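Local coordinates for ATP-dependent DNA helicase (Mycobacterium smegmatis, PDB 5V9X), which probably unwinds RNA:DNA hybrids, using ATP hydrolysis to move 3'-to-5' along a single strand of DNA, at residues A203-S208 and V463-H467; R540-G546 and R792-R798; G547-R552 and R781-R786. All blocks are in the same frame, centred on the assembly; numbering follows the deposited sequence.

Overall arrangement
Following the chain from its N terminus, contact 1 comes first. It joins helix 200-213, within the DEAD/DEAH box region, to helix 461-471, within the winged-helix family region, and closes a loop of 254 residues. Contact 1 is complete before contact 2 opens at 540-546. The chain comes back to it with the loop 792-798, ahead of helix 801-815. Contact 3 pairs 547-552 with helix 774-786 and is nested inside the loop closed by contact 2. Contacts 2 and 3 tie the winged-helix region to the DEAD/H associated region beside the bound DNA. Gln466 of contact 1 reaches Ser545 of contact 2 and Gly547 and Arg786 of contact 3.

Contact 1 (A203-S208 and V463-H467); sequences AHLALS and VLAQH
His204 and His467 form the centre of a buried helix-helix contact between helix 200-213, in the DEAD/DEAH box region, and helix 461-471, in the winged-helix family region. The local axes approach to 9.9 Å and cross at -40°. The two rings make an edge-to-face pair, with centroids 4.6 Å apart and planes at 60°. The edge of His467 points at the face of His204, and its NE2 stands over the centre of that ring. His467 NE2 also gives a weak hydrogen bond to His204 O at 3.0 Å. This carbonyl also accepts from Ser208 N and Ser208 OG, which reach it from opposite faces of its plane.

Leu207 packs on one face of the His467 ring. Leu207 CB lies 3.4 Å from the centroid of the His467 ring, almost on the ring normal, a CH-pi contact. Ser208 OG meets the ring edge at CE1. The His204 ring is fixed at its own edge, where His204 NE2 donates to Gln466 OE1 at 2.7 Å. The acceptor lies near the ring plane, but the donor stands above the amide carbonyl plane. Gln466 reaches it with CG anti to the backbone N (chi1 178°) and an extended chain. Beside the rings, Val463 CG1 rests 4.2 Å from Ala203 CB and 4.1 Å from Leu207 CD1.

Gln466 NE2 also bonds to Gly547 O and Arg786 O, so one amide ties helix 461-471 to His204, Gly547 and Arg786. Phe171 of helix 167-174 meets both histidine rings. Leu207 and Leu464 pack against helix 479-488, and Leu464 also touches helix 497-508.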
loop_
_atom_site.group_PDB
_atom_site.type_symbol
_atom_site.label_atom_id
_atom_site.label_comp_id
_atom_site.label_asym_id
_atom_site.label_seq_id
_atom_site.Cartn_x
_atom_site.Cartn_y
_atom_site.Cartn_z
ATOM N N ALA A 203 -5.652 -8.934 -6.677
ATOM C CA ALA A 203 -6.551 -9.555 -7.644
ATOM C C ALA A 203 -5.758 -10.167 -8.789
ATOM O O ALA A 203 -6.052 -11.281 -9.243
ATOM C CB ALA A 203 -7.552 -8.530 -8.169
ATOM N N HIS A 204 -4.743 -9.445 -9.263
ATOM C CA HIS A 204 -3.759 -10.010 -10.178
ATOM C C HIS A 204 -3.149 -11.280 -9.595
ATOM O O HIS A 204 -3.037 -12.305 -10.279
ATOM C CB HIS A 204 -2.686 -8.954 -10.456
ATOM C CG HIS A 204 -1.861 -9.214 -11.676
ATOM N ND1 HIS A 204 -0.702 -9.958 -11.648
ATOM C CD2 HIS A 204 -2.004 -8.787 -12.953
ATOM C CE1 HIS A 204 -0.176 -9.995 -12.859
ATOM N NE2 HIS A 204 -0.948 -9.294 -13.670
ATOM N N LEU A 205 -2.763 -11.231 -8.314
ATOM C CA LEU A 205 -2.211 -12.410 -7.654
ATOM C C LEU A 205 -3.269 -13.494 -7.469
ATOM O O LEU A 205 -2.968 -14.688 -7.589
ATOM C CB LEU A 205 -1.604 -12.018 -6.307
ATOM C CG LEU A 205 -1.157 -13.138 -5.360
ATOM C CD1 LEU A 205 -0.208 -14.109 -6.052
ATOM C CD2 LEU A 205 -0.505 -12.548 -4.111
ATOM N N ALA A 206 -4.512 -13.098 -7.179
ATOM C CA ALA A 206 -5.576 -14.077 -6.987
ATOM C C ALA A 206 -5.801 -14.907 -8.246
ATOM O O ALA A 206 -6.059 -16.113 -8.166
ATOM C CB ALA A 206 -6.867 -13.376 -6.570
ATOM N N LEU A 207 -5.700 -14.280 -9.420
ATOM C CA LEU A 207 -5.900 -15.009 -10.666
ATOM C C LEU A 207 -4.684 -15.855 -11.028
ATOM O O LEU A 207 -4.836 -16.968 -11.544
ATOM C CB LEU A 207 -6.236 -14.038 -11.798
ATOM C CG LEU A 207 -7.633 -13.421 -11.744
ATOM C CD1 LEU A 207 -7.855 -12.492 -12.925
ATOM C CD2 LEU A 207 -8.696 -14.508 -11.709
ATOM N N SER A 208 -3.476 -15.342 -10.779
ATOM C CA SER A 208 -2.274 -16.140 -11.005
ATOM C C SER A 208 -2.342 -17.460 -10.247
ATOM O O SER A 208 -2.016 -18.519 -10.796
ATOM C CB SER A 208 -1.029 -15.351 -10.589
ATOM O OG SER A 208 -0.773 -14.277 -11.476
ATOM N N VAL A 463 -8.085 -6.152 -14.632
ATOM C CA VAL A 463 -7.214 -7.243 -14.199
ATOM C C VAL A 463 -7.599 -8.538 -14.901
ATOM O O VAL A 463 -6.733 -9.325 -15.308
ATOM C CB VAL A 463 -7.262 -7.391 -12.666
ATOM C CG1 VAL A 463 -6.592 -8.686 -12.225
ATOM C CG2 VAL A 463 -6.603 -6.194 -11.997
ATOM N N LEU A 464 -8.904 -8.777 -15.059
ATOM C CA LEU A 464 -9.370 -9.955 -15.784
ATOM C C LEU A 464 -8.900 -9.931 -17.234
ATOM O O LEU A 464 -8.384 -10.931 -17.749
ATOM C CB LEU A 464 -10.896 -10.034 -15.717
ATOM C CG LEU A 464 -11.587 -11.033 -16.649
ATOM C CD1 LEU A 464 -11.237 -12.462 -16.272
ATOM C CD2 LEU A 464 -13.096 -10.828 -16.645
ATOM N N ALA A 465 -9.071 -8.789 -17.908
ATOM C CA ALA A 465 -8.690 -8.686 -19.314
ATOM C C ALA A 465 -7.212 -8.991 -19.515
ATOM O O ALA A 465 -6.835 -9.659 -20.487
ATOM C CB ALA A 465 -9.027 -7.292 -19.845
ATOM N N GLN A 466 -6.358 -8.520 -18.605
ATOM C CA GLN A 466 -4.927 -8.775 -18.731
ATOM C C GLN A 466 -4.625 -10.265 -18.618
ATOM O O GLN A 466 -3.906 -10.827 -19.453
ATOM C CB GLN A 466 -4.155 -7.982 -17.675
ATOM C CG GLN A 466 -2.655 -8.226 -17.702
ATOM C CD GLN A 466 -1.903 -7.397 -16.678
ATOM O OE1 GLN A 466 -1.003 -7.894 -16.000
ATOM N NE2 GLN A 466 -2.265 -6.123 -16.568
ATOM N N HIS A 467 -5.168 -10.924 -17.588
ATOM C CA HIS A 467 -4.975 -12.364 -17.450
ATOM C C HIS A 467 -5.560 -13.112 -18.641
ATOM O O HIS A 467 -5.006 -14.127 -19.076
ATOM C CB HIS A 467 -5.601 -12.860 -16.146
ATOM C CG HIS A 467 -4.697 -12.750 -14.958
ATOM N ND1 HIS A 467 -3.949 -13.810 -14.491
ATOM C CD2 HIS A 467 -4.419 -11.707 -14.141
ATOM C CE1 HIS A 467 -3.247 -13.425 -13.440
ATOM N NE2 HIS A 467 -3.515 -12.152 -13.206
#

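Contact 2 (R540-G546 and R792-R798); sequences RLAVTSG and RRHPGKR. With nucleotides of chain B.
Arg792 and Thr544 carry the main polar bond between the end of helix 538-543 and the loop 792-798. Arg792 NH1 donates to Thr544 OG1 at 2.8 Å, and the hydroxyl lies in the guanidinium plane. Arg792 NH1 also bonds to Pro795 O at 3.0 Å, so it links the helix end to the type I beta turn from His794 to Lys797. The second bond across the contact is weak, from Arg798 NE to Ser545 O at 2.7 Å. A stronger partner of Arg798 is the DNA: its NH2 bonds to O2 of a cytosine base.

Contacts over flat faces make up the second group. Leu541 CD1 sits over the centre of the Arg792 guanidinium, 3.4 Å from Arg792 CZ, while Lys797 O lies over the opposite face. The Arg540 guanidinium has Gly796 CA over one face and N2 of DG12 of chain B over the other. Thr544 CG2 lies against Gly796 O and C8 of DG11 of chain B.

DNA contacts form the third group. Arg540 is extended, with CG anti to the backbone N (chi1 -165°), and reads the Hoogsteen edge of DG11 of chain B with two nearly straight bonds. Arg540 NE donates to N7 of DG11 at 3.3 Å, and Arg540 NH2 to O6 of DG11 at 3.2 Å. Two nucleotides to the 5' side of DG11, N2 of DG9 of chain B donates to Gly546 O at 3.2 Å.

A two-pronged arginine grip on N7 and O6 is the classic mode of guanine recognition, and here it marks part of the surface that holds the ssDNA.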
loop_
_atom_site.group_PDB
_atom_site.type_symbol
_atom_site.label_atom_id
_atom_site.label_comp_id
_atom_site.label_asym_id
_atom_site.label_seq_id
_atom_site.Cartn_x
_atom_site.Cartn_y
_atom_site.Cartn_z
ATOM N N ARG A 540 4.155 -11.469 -25.705
ATOM C CA ARG A 540 5.070 -10.350 -25.503
ATOM C C ARG A 540 4.339 -9.129 -24.965
ATOM O O ARG A 540 4.934 -8.306 -24.259
ATOM C CB ARG A 540 5.789 -10.007 -26.809
ATOM C CG ARG A 540 7.005 -9.117 -26.613
ATOM C CD ARG A 540 7.673 -8.761 -27.927
ATOM N NE ARG A 540 8.962 -8.109 -27.710
ATOM C CZ ARG A 540 9.655 -7.483 -28.657
ATOM N NH1 ARG A 540 9.181 -7.412 -29.895
ATOM N NH2 ARG A 540 10.820 -6.921 -28.365
ATOM N N LEU A 541 3.049 -8.999 -25.280
ATOM C CA LEU A 541 2.261 -7.899 -24.739
ATOM C C LEU A 541 1.972 -8.099 -23.256
ATOM O O LEU A 541 2.039 -7.146 -22.471
ATOM C CB LEU A 541 0.960 -7.763 -25.523
ATOM C CG LEU A 541 -0.074 -6.826 -24.906
ATOM C CD1 LEU A 541 0.428 -5.394 -24.915
ATOM C CD2 LEU A 541 -1.378 -6.945 -25.654
ATOM N N ALA A 542 1.648 -9.330 -22.855
ATOM C CA ALA A 542 1.298 -9.581 -21.461
ATOM C C ALA A 542 2.526 -9.527 -20.562
ATOM O O ALA A 542 2.465 -8.984 -19.453
ATOM C CB ALA A 542 0.596 -10.932 -21.329
ATOM N N VAL A 543 3.648 -10.080 -21.017
ATOM C CA VAL A 543 4.816 -10.167 -20.148
ATOM C C VAL A 543 5.504 -8.812 -19.998
ATOM O O VAL A 543 6.165 -8.561 -18.985
ATOM C CB VAL A 543 5.785 -11.247 -20.659
ATOM C CG1 VAL A 543 5.094 -12.602 -20.683
ATOM C CG2 VAL A 543 6.302 -10.892 -22.039
ATOM N N THR A 544 5.361 -7.917 -20.973
ATOM C CA THR A 544 5.892 -6.567 -20.856
ATOM C C THR A 544 4.883 -5.587 -20.265
ATOM O O THR A 544 5.116 -4.375 -20.303
ATOM C CB THR A 544 6.372 -6.061 -22.220
ATOM O OG1 THR A 544 5.290 -6.095 -23.159
ATOM C CG2 THR A 544 7.520 -6.921 -22.733
ATOM N N SER A 545 3.775 -6.089 -19.710
ATOM C CA SER A 545 2.745 -5.209 -19.166
ATOM C C SER A 545 3.167 -4.586 -17.844
ATOM O O SER A 545 2.802 -3.440 -17.557
ATOM C CB SER A 545 1.442 -5.983 -18.973
ATOM O OG SER A 545 1.530 -6.848 -17.854
ATOM N N GLY A 546 3.917 -5.318 -17.025
ATOM C CA GLY A 546 4.296 -4.845 -15.714
ATOM C C GLY A 546 3.337 -5.199 -14.600
ATOM O O GLY A 546 3.622 -4.885 -13.439
ATOM N N ARG A 792 0.631 0.802 -28.185
ATOM C CA ARG A 792 1.932 1.193 -27.663
ATOM C C ARG A 792 2.881 1.554 -28.804
ATOM O O ARG A 792 2.613 1.295 -29.979
ATOM C CB ARG A 792 2.521 0.074 -26.792
ATOM C CG ARG A 792 2.282 -1.333 -27.318
ATOM C CD ARG A 792 2.922 -2.389 -26.423
ATOM N NE ARG A 792 2.423 -2.345 -25.051
ATOM C CZ ARG A 792 2.853 -3.140 -24.074
ATOM N NH1 ARG A 792 3.793 -4.044 -24.316
ATOM N NH2 ARG A 792 2.344 -3.033 -22.854
ATOM N N ARG A 793 4.006 2.176 -28.436
ATOM C CA ARG A 793 4.966 2.645 -29.431
ATOM C C ARG A 793 5.914 1.543 -29.884
ATOM O O ARG A 793 6.448 1.609 -30.996
ATOM C CB ARG A 793 5.768 3.821 -28.875
ATOM C CG ARG A 793 4.967 5.099 -28.699
ATOM C CD ARG A 793 5.580 6.233 -29.502
ATOM N NE ARG A 793 4.668 6.731 -30.527
ATOM C CZ ARG A 793 5.034 7.519 -31.532
ATOM N NH1 ARG A 793 6.300 7.898 -31.655
ATOM N NH2 ARG A 793 4.135 7.924 -32.418
ATOM N N HIS A 794 6.145 0.540 -29.039
ATOM C CA HIS A 794 6.983 -0.604 -29.358
ATOM C C HIS A 794 6.305 -1.828 -28.759
ATOM O O HIS A 794 5.847 -1.778 -27.607
ATOM C CB HIS A 794 8.402 -0.451 -28.791
ATOM C CG HIS A 794 9.388 -1.428 -29.355
ATOM N ND1 HIS A 794 9.391 -2.765 -29.018
ATOM C CD2 HIS A 794 10.409 -1.258 -30.228
ATOM C CE1 HIS A 794 10.368 -3.378 -29.663
ATOM N NE2 HIS A 794 11.001 -2.487 -30.404
ATOM N N PRO A 795 6.210 -2.929 -29.513
ATOM C CA PRO A 795 5.453 -4.090 -29.010
ATOM C C PRO A 795 5.956 -4.623 -27.681
ATOM O O PRO A 795 5.147 -5.006 -26.828
ATOM C CB PRO A 795 5.619 -5.122 -30.135
ATOM C CG PRO A 795 5.887 -4.309 -31.355
ATOM C CD PRO A 795 6.694 -3.133 -30.888
ATOM N N GLY A 796 7.270 -4.650 -27.473
ATOM C CA GLY A 796 7.819 -5.173 -26.239
ATOM C C GLY A 796 8.219 -4.105 -25.242
ATOM O O GLY A 796 9.160 -4.296 -24.467
ATOM N N LYS A 797 7.513 -2.977 -25.245
ATOM C CA LYS A 797 7.840 -1.878 -24.346
ATOM C C LYS A 797 6.567 -1.125 -23.995
ATOM O O LYS A 797 5.788 -0.771 -24.884
ATOM C CB LYS A 797 8.865 -0.933 -24.983
ATOM C CG LYS A 797 9.874 -0.367 -23.999
ATOM C CD LYS A 797 10.982 0.398 -24.708
ATOM C CE LYS A 797 10.484 1.734 -25.227
ATOM N NZ LYS A 797 11.562 2.486 -25.925
ATOM N N ARG A 798 6.361 -0.890 -22.702
ATOM C CA ARG A 798 5.214 -0.113 -22.256
ATOM C C ARG A 798 5.357 1.328 -22.733
ATOM O O ARG A 798 6.395 1.962 -22.519
ATOM C CB ARG A 798 5.096 -0.169 -20.732
ATOM C CG ARG A 798 3.676 -0.042 -20.210
ATOM C CD ARG A 798 3.614 -0.200 -18.694
ATOM N NE ARG A 798 4.346 -1.374 -18.229
ATOM C CZ ARG A 798 5.417 -1.324 -17.444
ATOM N NH1 ARG A 798 5.880 -0.155 -17.022
ATOM N NH2 ARG A 798 6.023 -2.444 -17.072
ATOM P P DG B 11 11.357 -8.324 -16.005
ATOM O OP1 DG B 11 11.805 -9.157 -14.866
ATOM O OP2 DG B 11 12.307 -7.436 -16.709
ATOM O "O5'" DG B 11 10.696 -9.264 -17.106
ATOM C "C5'" DG B 11 10.175 -8.699 -18.291
ATOM C "C4'" DG B 11 9.566 -9.779 -19.155
ATOM O "O4'" DG B 11 9.323 -9.258 -20.478
ATOM C "C3'" DG B 11 10.437 -11.022 -19.323
ATOM O "O3'" DG B 11 9.700 -12.171 -18.947
ATOM C "C2'" DG B 11 10.809 -11.036 -20.811
ATOM C "C1'" DG B 11 9.699 -10.208 -21.442
ATOM N N9 DG B 11 10.117 -9.481 -22.635
ATOM C C8 DG B 11 9.643 -9.639 -23.915
ATOM N N7 DG B 11 10.203 -8.834 -24.777
ATOM C C5 DG B 11 11.100 -8.093 -24.017
ATOM C C6 DG B 11 11.991 -7.065 -24.402
ATOM O O6 DG B 11 12.172 -6.589 -25.530
ATOM N N1 DG B 11 12.721 -6.583 -23.318
ATOM C C2 DG B 11 12.602 -7.038 -22.025
ATOM N N2 DG B 11 13.388 -6.451 -21.110
ATOM N N3 DG B 11 11.770 -8.000 -21.651
ATOM C C4 DG B 11 11.054 -8.479 -22.696
ATOM P P DG B 12 10.445 -13.573 -18.712
ATOM O OP1 DG B 12 9.752 -14.286 -17.617
ATOM O OP2 DG B 12 11.900 -13.313 -18.628
ATOM O "O5'" DG B 12 10.155 -14.363 -20.060
ATOM C "C5'" DG B 12 8.845 -14.378 -20.582
ATOM C "C4'" DG B 12 8.874 -14.652 -22.065
ATOM O "O4'" DG B 12 9.580 -13.583 -22.734
ATOM C "C3'" DG B 12 9.573 -15.954 -22.453
ATOM O "O3'" DG B 12 8.702 -16.738 -23.238
ATOM C "C2'" DG B 12 10.814 -15.508 -23.237
ATOM C "C1'" DG B 12 10.440 -14.112 -23.709
ATOM N N9 DG B 12 11.585 -13.216 -23.821
ATOM C C8 DG B 12 12.649 -13.123 -22.955
ATOM N N7 DG B 12 13.526 -12.224 -23.303
ATOM C C5 DG B 12 13.009 -11.681 -24.474
ATOM C C6 DG B 12 13.523 -10.660 -25.310
ATOM O O6 DG B 12 14.572 -10.015 -25.176
ATOM N N1 DG B 12 12.687 -10.415 -26.397
ATOM C C2 DG B 12 11.503 -11.072 -26.643
ATOM N N2 DG B 12 10.833 -10.696 -27.743
ATOM N N3 DG B 12 11.010 -12.029 -25.867
ATOM C C4 DG B 12 11.814 -12.281 -24.805
ATOM P P DG B 9 9.782 -3.792 -4.750
ATOM O OP1 DG B 9 10.368 -4.832 -3.875
ATOM O OP2 DG B 9 10.580 -2.605 -5.134
ATOM O "O5'" DG B 9 9.258 -4.484 -6.083
ATOM C "C5'" DG B 9 8.225 -5.457 -6.011
ATOM C "C4'" DG B 9 7.740 -5.832 -7.396
ATOM O "O4'" DG B 9 6.981 -4.731 -7.956
ATOM C "C3'" DG B 9 8.844 -6.150 -8.399
ATOM O "O3'" DG B 9 8.465 -7.260 -9.195
ATOM C "C2'" DG B 9 8.955 -4.870 -9.226
ATOM C "C1'" DG B 9 7.527 -4.342 -9.197
ATOM N N9 DG B 9 7.447 -2.887 -9.286
ATOM C C8 DG B 9 8.000 -1.977 -8.419
ATOM N N7 DG B 9 7.762 -0.739 -8.746
ATOM C C5 DG B 9 6.998 -0.830 -9.901
ATOM C C6 DG B 9 6.446 0.190 -10.706
ATOM O O6 DG B 9 6.525 1.416 -10.553
ATOM N N1 DG B 9 5.739 -0.332 -11.787
ATOM C C2 DG B 9 5.586 -1.673 -12.053
ATOM N N2 DG B 9 4.868 -1.984 -13.144
ATOM N N3 DG B 9 6.101 -2.642 -11.303
ATOM C C4 DG B 9 6.793 -2.147 -10.248
#

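Contact 3 (G547-R552 and R781-R786); sequences GAIPDR and RECAAR. With nucleotides of chain B.
Glu782 and Arg552 form a salt bridge, part of a network with Arg781 that fastens the loop 547-552, in the winged-helix family region, to helix 774-786, in the DEAD/H associated region. Arg552 NE lies 3.1 Å from Glu782 OE2, with the guanidinium and carboxylate planes 79° apart. Pro550 packs beside this pair: Pro550 CB is 3.5 Å from Glu782 CD, and its CG lies over a face of the Arg552 guanidinium. Arg781 NH1 donates to Asp551 O at 3.1 Å, so the neighbouring residues Arg781 and Glu782 between them hold Pro550, Asp551 and Arg552. The aliphatic part of Arg786 passes Ala548, with Arg786 CD 4.2 Å from Ala548 CB.

The next shell orients the arginines. Arg781 NH2 lies 3.6 Å from Glu782 OE2 within the helix, and Arg781 NE makes a salt bridge to Glu574. Arg786 NE is held by a salt bridge to Asp462 at the start of helix 461-471.

On the DNA side, the loop presents Ile549, whose side chain sits between the bases of DT8 and DG9 of chain B. Ile549 CD1 lies 3.8 Å from C2 of DT8 and equally far from C4 of DG9.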
loop_
_atom_site.group_PDB
_atom_site.type_symbol
_atom_site.label_atom_id
_atom_site.label_comp_id
_atom_site.label_asym_id
_atom_site.label_seq_id
_atom_site.Cartn_x
_atom_site.Cartn_y
_atom_site.Cartn_z
ATOM N N GLY A 547 2.210 -5.836 -14.911
ATOM C CA GLY A 547 1.277 -6.262 -13.887
ATOM C C GLY A 547 0.169 -5.269 -13.605
ATOM O O GLY A 547 -0.398 -4.681 -14.530
ATOM N N ALA A 548 -0.148 -5.073 -12.325
ATOM C CA ALA A 548 -1.247 -4.203 -11.930
ATOM C C ALA A 548 -0.803 -2.812 -11.500
ATOM O O ALA A 548 -1.620 -1.885 -11.533
ATOM C CB ALA A 548 -2.047 -4.844 -10.790
ATOM N N ILE A 549 0.450 -2.641 -11.102
ATOM C CA ILE A 549 0.911 -1.326 -10.642
ATOM C C ILE A 549 0.864 -0.341 -11.806
ATOM O O ILE A 549 1.399 -0.639 -12.887
ATOM C CB ILE A 549 2.320 -1.427 -10.058
ATOM C CG1 ILE A 549 2.296 -2.238 -8.759
ATOM C CG2 ILE A 549 2.895 -0.041 -9.808
ATOM C CD1 ILE A 549 3.666 -2.512 -8.180
ATOM N N PRO A 550 0.239 0.820 -11.645
ATOM C CA PRO A 550 0.086 1.743 -12.772
ATOM C C PRO A 550 1.310 2.615 -12.991
ATOM O O PRO A 550 2.091 2.890 -12.076
ATOM C CB PRO A 550 -1.119 2.594 -12.358
ATOM C CG PRO A 550 -1.040 2.619 -10.868
ATOM C CD PRO A 550 -0.497 1.275 -10.451
ATOM N N ASP A 551 1.465 3.057 -14.237
ATOM C CA ASP A 551 2.459 4.067 -14.588
ATOM C C ASP A 551 1.935 5.421 -14.134
ATOM O O ASP A 551 1.032 5.991 -14.751
ATOM C CB ASP A 551 2.737 4.067 -16.086
ATOM C CG ASP A 551 3.664 2.944 -16.511
ATOM O OD1 ASP A 551 4.157 2.209 -15.631
ATOM O OD2 ASP A 551 3.901 2.801 -17.731
ATOM N N ARG A 552 2.486 5.934 -13.042
ATOM C CA ARG A 552 2.207 7.289 -12.598
ATOM C C ARG A 552 3.358 8.209 -12.987
ATOM O O ARG A 552 4.470 7.765 -13.280
ATOM C CB ARG A 552 1.977 7.338 -11.085
ATOM C CG ARG A 552 0.514 7.369 -10.692
ATOM C CD ARG A 552 0.159 6.202 -9.797
ATOM N NE ARG A 552 -1.275 6.146 -9.524
ATOM C CZ ARG A 552 -1.844 5.268 -8.704
ATOM N NH1 ARG A 552 -1.101 4.369 -8.068
ATOM N NH2 ARG A 552 -3.157 5.289 -8.516
ATOM N N ARG A 781 -7.285 5.961 -17.893
ATOM C CA ARG A 781 -6.018 5.684 -18.564
ATOM C C ARG A 781 -5.331 4.468 -17.956
ATOM O O ARG A 781 -4.917 3.551 -18.678
ATOM C CB ARG A 781 -5.103 6.907 -18.490
ATOM C CG ARG A 781 -3.675 6.623 -18.929
ATOM C CD ARG A 781 -2.748 7.787 -18.632
ATOM N NE ARG A 781 -2.776 8.182 -17.225
ATOM C CZ ARG A 781 -2.146 7.532 -16.250
ATOM N NH1 ARG A 781 -1.441 6.442 -16.521
ATOM N NH2 ARG A 781 -2.226 7.970 -15.001
ATOM N N GLU A 782 -5.195 4.445 -16.626
ATOM C CA GLU A 782 -4.555 3.311 -15.965
ATOM C C GLU A 782 -5.313 2.015 -16.237
ATOM O O GLU A 782 -4.702 0.952 -16.398
ATOM C CB GLU A 782 -4.451 3.569 -14.460
ATOM C CG GLU A 782 -3.617 4.787 -14.072
ATOM C CD GLU A 782 -3.652 5.068 -12.577
ATOM O OE1 GLU A 782 -4.358 4.335 -11.848
ATOM O OE2 GLU A 782 -2.978 6.021 -12.127
ATOM N N CYS A 783 -6.647 2.084 -16.295
ATOM C CA CYS A 783 -7.437 0.890 -16.580
ATOM C C CYS A 783 -7.236 0.423 -18.018
ATOM O O CYS A 783 -7.030 -0.770 -18.270
ATOM C CB CYS A 783 -8.917 1.155 -16.304
ATOM S SG CYS A 783 -9.379 1.089 -14.556
ATOM N N ALA A 784 -7.294 1.353 -18.977
ATOM C CA ALA A 784 -7.128 0.980 -20.379
ATOM C C ALA A 784 -5.770 0.335 -20.625
ATOM O O ALA A 784 -5.671 -0.667 -21.343
ATOM C CB ALA A 784 -7.310 2.206 -21.275
ATOM N N ALA A 785 -4.712 0.891 -20.028
ATOM C CA ALA A 785 -3.380 0.327 -20.208
ATOM C C ALA A 785 -3.257 -1.033 -19.532
ATOM O O ALA A 785 -2.680 -1.965 -20.104
ATOM C CB ALA A 785 -2.325 1.291 -19.670
ATOM N N ARG A 786 -3.796 -1.166 -18.316
ATOM C CA ARG A 786 -3.716 -2.439 -17.605
ATOM C C ARG A 786 -4.463 -3.539 -18.351
ATOM O O ARG A 786 -4.035 -4.700 -18.339
ATOM C CB ARG A 786 -4.264 -2.277 -16.183
ATOM C CG ARG A 786 -4.085 -3.500 -15.294
ATOM C CD ARG A 786 -4.417 -3.204 -13.835
ATOM N NE ARG A 786 -5.098 -1.924 -13.658
ATOM C CZ ARG A 786 -4.665 -0.947 -12.866
ATOM N NH1 ARG A 786 -3.555 -1.107 -12.163
ATOM N NH2 ARG A 786 -5.347 0.187 -12.766
ATOM P P DG B 9 9.782 -3.792 -4.750
ATOM O OP1 DG B 9 10.368 -4.832 -3.875
ATOM O OP2 DG B 9 10.580 -2.605 -5.134
ATOM O "O5'" DG B 9 9.258 -4.484 -6.083
ATOM C "C5'" DG B 9 8.225 -5.457 -6.011
ATOM C "C4'" DG B 9 7.740 -5.832 -7.396
ATOM O "O4'" DG B 9 6.981 -4.731 -7.956
ATOM C "C3'" DG B 9 8.844 -6.150 -8.399
ATOM O "O3'" DG B 9 8.465 -7.260 -9.195
ATOM C "C2'" DG B 9 8.955 -4.870 -9.226
ATOM C "C1'" DG B 9 7.527 -4.342 -9.197
ATOM N N9 DG B 9 7.447 -2.887 -9.286
ATOM C C8 DG B 9 8.000 -1.977 -8.419
ATOM N N7 DG B 9 7.762 -0.739 -8.746
ATOM C C5 DG B 9 6.998 -0.830 -9.901
ATOM C C6 DG B 9 6.446 0.190 -10.706
ATOM O O6 DG B 9 6.525 1.416 -10.553
ATOM N N1 DG B 9 5.739 -0.332 -11.787
ATOM C C2 DG B 9 5.586 -1.673 -12.053
ATOM N N2 DG B 9 4.868 -1.984 -13.144
ATOM N N3 DG B 9 6.101 -2.642 -11.303
ATOM C C4 DG B 9 6.793 -2.147 -10.248
ATOM P P DT B 8 9.891 1.882 -4.070
ATOM O OP1 DT B 8 11.202 1.634 -3.436
ATOM O OP2 DT B 8 9.835 2.522 -5.402
ATOM O "O5'" DT B 8 9.083 0.505 -4.148
ATOM C "C5'" DT B 8 8.720 -0.175 -2.950
ATOM C "C4'" DT B 8 7.617 -1.184 -3.216
ATOM O "O4'" DT B 8 6.377 -0.501 -3.467
ATOM C "C3'" DT B 8 7.835 -2.062 -4.438
ATOM O "O3'" DT B 8 8.436 -3.280 -4.039
ATOM C "C2'" DT B 8 6.416 -2.287 -5.003
ATOM C "C1'" DT B 8 5.523 -1.384 -4.144
ATOM N N1 DT B 8 4.542 -0.582 -4.931
ATOM C C2 DT B 8 3.198 -0.834 -4.784
ATOM O O2 DT B 8 2.758 -1.686 -4.036
ATOM N N3 DT B 8 2.381 -0.044 -5.548
ATOM C C4 DT B 8 2.767 0.952 -6.428
ATOM O O4 DT B 8 1.955 1.610 -7.072
ATOM C C5 DT B 8 4.191 1.164 -6.535
ATOM C C7 DT B 8 4.729 2.216 -7.456
ATOM C C6 DT B 8 4.999 0.395 -5.790
#